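Local coordinates for protein bsobi restriction endonuclease (Geobacillus stearothermophilus, PDB 1DC1) that recognises the double-stranded DNA sequence 5'-CYCGRG-3' and, as a homodimeric type II restriction endonuclease, cleaves it after the first cytosine, at residues G27-A30 against F31-K35; M171-P174 against E175-E179; T277-G281 against A282-H286. All coordinates share one frame; numbering follows the deposited sequence.

Contact 1: G27-A30 against F31-K35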
# COMPACT_ATOMS: atom_id res chain seq x y z
N GLY D 27 1.61 -3.42 18.71
CA GLY D 27 0.92 -2.69 17.64
C GLY D 27 -0.08 -3.55 16.90
O GLY D 27 -1.22 -3.17 16.65
N PHE D 28 0.35 -4.77 16.55
CA PHE D 28 -0.55 -5.67 15.87
C PHE D 28 -1.75 -5.99 16.75
O PHE D 28 -2.86 -6.03 16.26
CB PHE D 28 0.19 -6.96 15.43
CG PHE D 28 0.90 -6.85 14.05
CD1 PHE D 28 0.16 -6.69 12.86
CD2 PHE D 28 2.30 -6.86 13.96
CE1 PHE D 28 0.79 -6.55 11.62
CE2 PHE D 28 2.95 -6.72 12.70
CZ PHE D 28 2.21 -6.57 11.54
N ILE D 29 -1.55 -6.21 18.06
CA ILE D 29 -2.67 -6.47 18.97
C ILE D 29 -3.67 -5.29 19.06
O ILE D 29 -4.90 -5.48 19.01
CB ILE D 29 -2.09 -6.87 20.33
CG1 ILE D 29 -1.48 -8.27 20.20
CG2 ILE D 29 -3.15 -6.83 21.41
CD1 ILE D 29 -0.65 -8.68 21.40
N ALA D 30 -3.15 -4.07 19.18
CA ALA D 30 -3.98 -2.86 19.24
C ALA D 30 -4.72 -2.66 17.92
O ALA D 30 -5.86 -2.23 17.92
CB ALA D 30 -3.12 -1.64 19.56
N PHE D 31 -4.08 -2.97 16.79
CA PHE D 31 -4.72 -2.84 15.47
C PHE D 31 -5.95 -3.78 15.39
O PHE D 31 -7.04 -3.37 14.92
CB PHE D 31 -3.71 -3.17 14.35
CG PHE D 31 -4.18 -2.76 12.94
CD1 PHE D 31 -3.97 -1.48 12.46
CD2 PHE D 31 -4.85 -3.66 12.13
CE1 PHE D 31 -4.42 -1.09 11.15
CE2 PHE D 31 -5.31 -3.28 10.81
CZ PHE D 31 -5.09 -1.98 10.34
N ALA D 32 -5.76 -5.02 15.87
CA ALA D 32 -6.81 -6.03 15.88
C ALA D 32 -7.96 -5.61 16.79
O ALA D 32 -9.13 -5.82 16.47
CB ALA D 32 -6.24 -7.40 16.32
N LEU D 33 -7.63 -5.02 17.93
CA LEU D 33 -8.69 -4.58 18.83
C LEU D 33 -9.54 -3.51 18.20
O LEU D 33 -10.77 -3.50 18.34
CB LEU D 33 -8.10 -4.03 20.14
CG LEU D 33 -8.01 -5.13 21.23
CD1 LEU D 33 -7.79 -6.55 20.62
CD2 LEU D 33 -6.87 -4.74 22.17
N GLU D 34 -8.88 -2.60 17.49
CA GLU D 34 -9.62 -1.51 16.85
C GLU D 34 -10.44 -2.06 15.68
O GLU D 34 -11.58 -1.65 15.47
CB GLU D 34 -8.63 -0.44 16.40
CG GLU D 34 -9.21 0.75 15.66
CD GLU D 34 -10.09 1.61 16.52
OE1 GLU D 34 -10.07 1.45 17.75
OE2 GLU D 34 -10.80 2.45 15.94
N LYS D 35 -9.86 -2.98 14.92
CA LYS D 35 -10.55 -3.64 13.81
C LYS D 35 -11.83 -4.29 14.31
O LYS D 35 -12.87 -4.14 13.68
CB LYS D 35 -9.64 -4.70 13.17
CG LYS D 35 -10.14 -5.18 11.86
CD LYS D 35 -9.04 -5.94 11.12
CE LYS D 35 -9.08 -7.46 11.33
NZ LYS D 35 -8.36 -8.23 10.27

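Contact 2: M171-P174 against E175-E179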
# COMPACT_ATOMS: atom_id res chain seq x y z
N MET D 171 -8.95 28.25 18.52
CA MET D 171 -9.46 28.37 19.88
C MET D 171 -8.40 28.21 20.93
O MET D 171 -7.38 27.56 20.72
CB MET D 171 -10.58 27.34 20.15
CG MET D 171 -11.58 27.19 19.01
SD MET D 171 -12.59 25.72 19.14
CE MET D 171 -13.25 25.93 20.68
N ASP D 172 -8.66 28.83 22.08
CA ASP D 172 -7.73 28.70 23.19
C ASP D 172 -7.86 27.31 23.82
O ASP D 172 -8.95 26.69 23.84
CB ASP D 172 -7.95 29.77 24.25
CG ASP D 172 -7.45 31.12 23.82
OD1 ASP D 172 -6.27 31.29 23.42
OD2 ASP D 172 -8.28 32.04 23.91
N LYS D 173 -6.73 26.82 24.28
CA LYS D 173 -6.67 25.53 24.92
C LYS D 173 -7.68 25.51 26.06
O LYS D 173 -7.81 26.49 26.79
CB LYS D 173 -5.25 25.34 25.47
CG LYS D 173 -5.09 24.35 26.56
CD LYS D 173 -4.02 24.81 27.49
CE LYS D 173 -3.84 23.79 28.56
NZ LYS D 173 -4.89 23.83 29.59
N PRO D 174 -8.44 24.41 26.22
CA PRO D 174 -9.41 24.32 27.31
C PRO D 174 -8.62 24.05 28.60
O PRO D 174 -7.45 23.64 28.51
CB PRO D 174 -10.26 23.14 26.91
CG PRO D 174 -9.31 22.26 26.13
CD PRO D 174 -8.45 23.20 25.37
N GLU D 175 -9.22 24.26 29.79
CA GLU D 175 -8.52 24.00 31.09
C GLU D 175 -7.92 22.58 31.19
O GLU D 175 -6.78 22.39 31.63
CB GLU D 175 -9.49 24.21 32.28
CG GLU D 175 -8.80 24.16 33.62
CD GLU D 175 -7.66 25.14 33.71
OE1 GLU D 175 -7.88 26.33 33.37
OE2 GLU D 175 -6.55 24.72 34.11
N ASP D 176 -8.72 21.60 30.79
CA ASP D 176 -8.26 20.23 30.73
C ASP D 176 -8.30 19.85 29.25
O ASP D 176 -9.37 19.70 28.66
CB ASP D 176 -9.19 19.30 31.53
CG ASP D 176 -8.64 17.88 31.63
OD1 ASP D 176 -7.68 17.52 30.90
OD2 ASP D 176 -9.16 17.12 32.46
N ASP D 177 -7.13 19.70 28.65
CA ASP D 177 -7.09 19.34 27.25
C ASP D 177 -7.07 17.80 27.02
O ASP D 177 -6.62 17.29 25.99
CB ASP D 177 -5.93 20.09 26.55
CG ASP D 177 -4.56 19.59 26.96
OD1 ASP D 177 -4.47 18.45 27.46
OD2 ASP D 177 -3.57 20.32 26.76
N TYR D 178 -7.61 17.06 27.99
CA TYR D 178 -7.73 15.62 27.87
C TYR D 178 -8.34 15.28 26.51
O TYR D 178 -9.43 15.79 26.16
CB TYR D 178 -8.64 15.10 28.96
CG TYR D 178 -8.78 13.62 28.97
CD1 TYR D 178 -9.83 12.99 28.29
CD2 TYR D 178 -7.90 12.84 29.71
CE1 TYR D 178 -10.00 11.62 28.35
CE2 TYR D 178 -8.06 11.45 29.80
CZ TYR D 178 -9.11 10.83 29.12
OH TYR D 178 -9.26 9.46 29.21
N GLU D 179 -7.66 14.44 25.75
CA GLU D 179 -8.16 14.02 24.44
C GLU D 179 -8.40 15.10 23.40
O GLU D 179 -9.11 14.85 22.42
CB GLU D 179 -9.46 13.21 24.57
CG GLU D 179 -9.21 11.75 24.87
CD GLU D 179 -10.48 10.92 24.94
OE1 GLU D 179 -11.60 11.51 24.91
OE2 GLU D 179 -10.36 9.67 25.02

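Contact 3: T277-G281 against A282-H286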
# COMPACT_ATOMS: atom_id res chain seq x y z
N THR D 277 13.73 19.33 8.11
CA THR D 277 12.91 18.20 7.67
C THR D 277 13.01 17.09 8.70
O THR D 277 14.05 16.90 9.33
CB THR D 277 13.34 17.62 6.28
OG1 THR D 277 14.71 17.25 6.33
CG2 THR D 277 13.07 18.65 5.13
N ILE D 278 11.91 16.37 8.91
CA ILE D 278 11.93 15.28 9.89
C ILE D 278 11.16 14.06 9.35
O ILE D 278 10.32 14.17 8.47
CB ILE D 278 11.33 15.70 11.33
CG1 ILE D 278 9.81 15.95 11.24
CG2 ILE D 278 12.06 16.91 11.90
CD1 ILE D 278 9.16 16.28 12.61
N PHE D 279 11.50 12.90 9.90
CA PHE D 279 10.83 11.65 9.61
C PHE D 279 10.55 10.96 10.94
O PHE D 279 11.46 10.75 11.74
CB PHE D 279 11.68 10.70 8.78
CG PHE D 279 10.99 9.40 8.51
CD1 PHE D 279 10.03 9.31 7.50
CD2 PHE D 279 11.22 8.29 9.33
CE1 PHE D 279 9.29 8.13 7.31
CE2 PHE D 279 10.47 7.08 9.14
CZ PHE D 279 9.51 7.02 8.13
N ILE D 280 9.29 10.63 11.18
CA ILE D 280 8.89 9.94 12.41
C ILE D 280 8.17 8.69 11.93
O ILE D 280 7.27 8.77 11.12
CB ILE D 280 7.90 10.79 13.25
CG1 ILE D 280 8.55 12.13 13.61
CG2 ILE D 280 7.43 10.02 14.49
CD1 ILE D 280 7.53 13.17 14.13
N GLY D 281 8.58 7.53 12.43
CA GLY D 281 7.92 6.30 12.01
C GLY D 281 7.74 5.30 13.14
O GLY D 281 8.61 5.19 13.98
N ALA D 282 6.63 4.56 13.16
CA ALA D 282 6.42 3.54 14.19
C ALA D 282 7.10 2.19 13.80
O ALA D 282 7.52 1.42 14.67
CB ALA D 282 4.89 3.34 14.46
N ALA D 283 7.22 1.92 12.50
CA ALA D 283 7.87 0.70 11.99
C ALA D 283 9.18 1.09 11.31
O ALA D 283 9.20 1.60 10.18
CB ALA D 283 6.96 0.01 10.99
N ILE D 284 10.28 0.90 12.01
CA ILE D 284 11.59 1.26 11.48
C ILE D 284 12.49 0.03 11.57
O ILE D 284 12.77 -0.49 12.63
CB ILE D 284 12.21 2.50 12.27
CG1 ILE D 284 11.33 3.74 12.05
CG2 ILE D 284 13.65 2.83 11.74
CD1 ILE D 284 11.83 5.07 12.70
N GLU D 285 12.90 -0.43 10.39
CA GLU D 285 13.76 -1.60 10.21
C GLU D 285 15.27 -1.23 10.10
O GLU D 285 15.62 -0.07 9.91
CB GLU D 285 13.22 -2.37 8.97
CG GLU D 285 11.80 -2.95 9.27
CD GLU D 285 11.89 -4.01 10.35
OE1 GLU D 285 12.38 -5.09 10.02
OE2 GLU D 285 11.54 -3.78 11.52
N HIS D 286 16.17 -2.20 10.21
CA HIS D 286 17.58 -1.88 10.18
C HIS D 286 18.13 -1.11 8.96
O HIS D 286 18.80 -0.08 9.12
CB HIS D 286 18.41 -3.13 10.35
CG HIS D 286 19.85 -2.81 10.35
ND1 HIS D 286 20.41 -2.01 11.32
CD2 HIS D 286 20.79 -2.97 9.40
CE1 HIS D 286 21.64 -1.70 10.97
NE2 HIS D 286 21.90 -2.26 9.81

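Contact 1: G27-A30 against F31-K35
The contact of G27, F28, I29 and A30 with F31, A32, L33 and E34 is a local one between successive turns of helix 21-53, carried chiefly by the backbone. Four i to i+4 hydrogen bonds join the turns. F31 N lies 2.9 Å from G27 O, and A32 N lies 3.1 Å from F28 O. L33 N sits 3.0 Å from I29 O, while E34 N is 3.1 Å from A30 O. All four N-H...O angles fall between 153° and 157°, the even geometry of regular alpha helix over these two turns.

Side chains add little between the turns but follow the same i+4 spacing: the CG2 branch of I29 faces CD2 of L33 at 4.3 Å, and CD1 of L33 comes back to within 3.5 Å of I29 O. The CB of F31 packs 3.4 Å from G27 O; with CG anti to the backbone N (chi1 -167°), its ring leads away from the preceding turn. E34 also leads away from that turn, toward helix 110-152, and its OE2 forms a salt bridge with R38.

F28 and F31 both pack on phosphates of the bound DNA, and F31 lies near R131, a residue that interacts with DNA. F31 and E34 rest on M130 of helix 110-152, whereas F28 stacks on F85 of the second subunit, and I29 and A32 pack on L86 and I78 of that subunit.

Contact 2: M171-P174 against E175-E179
K173 carries CG anti to its backbone N (chi1 158°), and bends at chi2 and again at chi4 (-77°) fold its ammonium group forward over the backbone of P174 and E175. There NZ gives a hydrogen bond to P174 O at 2.8 Å and a weak one to E175 O at 3.1 Å, gripping two successive carbonyls. In D177, CG lies between the backbone N and the carbonyl carbon (chi1 71°). The P174 ring meets this side chain roughly at right angles, CG lying 4.0 Å from D177 CB.

These residues turn the chain as it leaves the edge strand 170-172 for the loop leading to strand 184-191. An Asx turn follows: D176 OD1 accepts from Y178 N at 2.9 Å, the donor standing above the carboxylate plane.

K173 NZ stays 4.7 Å from D177 OD2, opposite in charge but not in contact. The firmer partners of D177 are the hydroxyl of Y157, at OD2, and R144, in a salt bridge at OD1. Nearby D151 brings a like charge close to OD2, which might favour a proton on the pair, an effect the R144 salt bridge would oppose.

Contact 3: T277-G281 against A282-H286
F279 and I284 form the apolar part of this local contact, in which the chain turns at the end of strand 276-281 and the following loop folds a side chain back against it. I284 points its CB toward the strand, and with CG1 beside its backbone N (chi1 -64°) and an extended chi2 (-177°) it sends CD1 back along the strand. The methyl ends at the edge of the F279 ring, near the ring plane and 4.3 Å from CE2. It also packs against the backbone of G281, with CD1 3.5 Å from G281 O and CG1 3.6 Å from the same oxygen. On the same flank of G281, where the glycine carries only a hydrogen, the F279 ring also comes close, its CE2 3.9 Å from G281 CA. A second aromatic, W254 of helix 247-270, meets the F279 ring edge-to-face.

No hydrogen bond spans the two segments, so polar anchoring comes from outside them. T19 ties down the turn, its hydroxyl bonded to both A282 O and I284 N. Next to the turn, E285 occupies the N-cap position of helix 286-298 while its OE2 is bonded to the hydroxyl of Y24, and H286 ND1 is held by D15.

Backbone bonding places the strand itself: I278 and I280 pair with E240, and F279 pairs with A305 on the neighbouring strand. Strand 235-242, helix 247-270 and the parallel strand 276-281 form a beta-alpha-beta crossover, the setting of this contact in the PD-(D/E)XK nuclease core, where F279 packs against E240 and K242, two of the three residues predicted to bind the catalytic magnesium.

The three contacts come in series along the chain and do not touch one another. Contact 1 lies on helix 21-53, in contact with both the DNA and the second subunit; contact 3 is buried in the central sheet that carries the predicted catalytic residues E240 and K242, its centre about 20 Å from that of contact 1. Contact 2 is at the surface, with its centre about 28 Å from that of contact 1 and about 29 Å from that of contact 3. Contacts 2 and 3 nevertheless reach the same mixed sheet, contact 2 at the outermost strand 170-172 and contact 3 at strand 276-281, next to strand 235-242. Together they sample a dimer and DNA interface, a nuclease core, and a peripheral turn remote from the DNA.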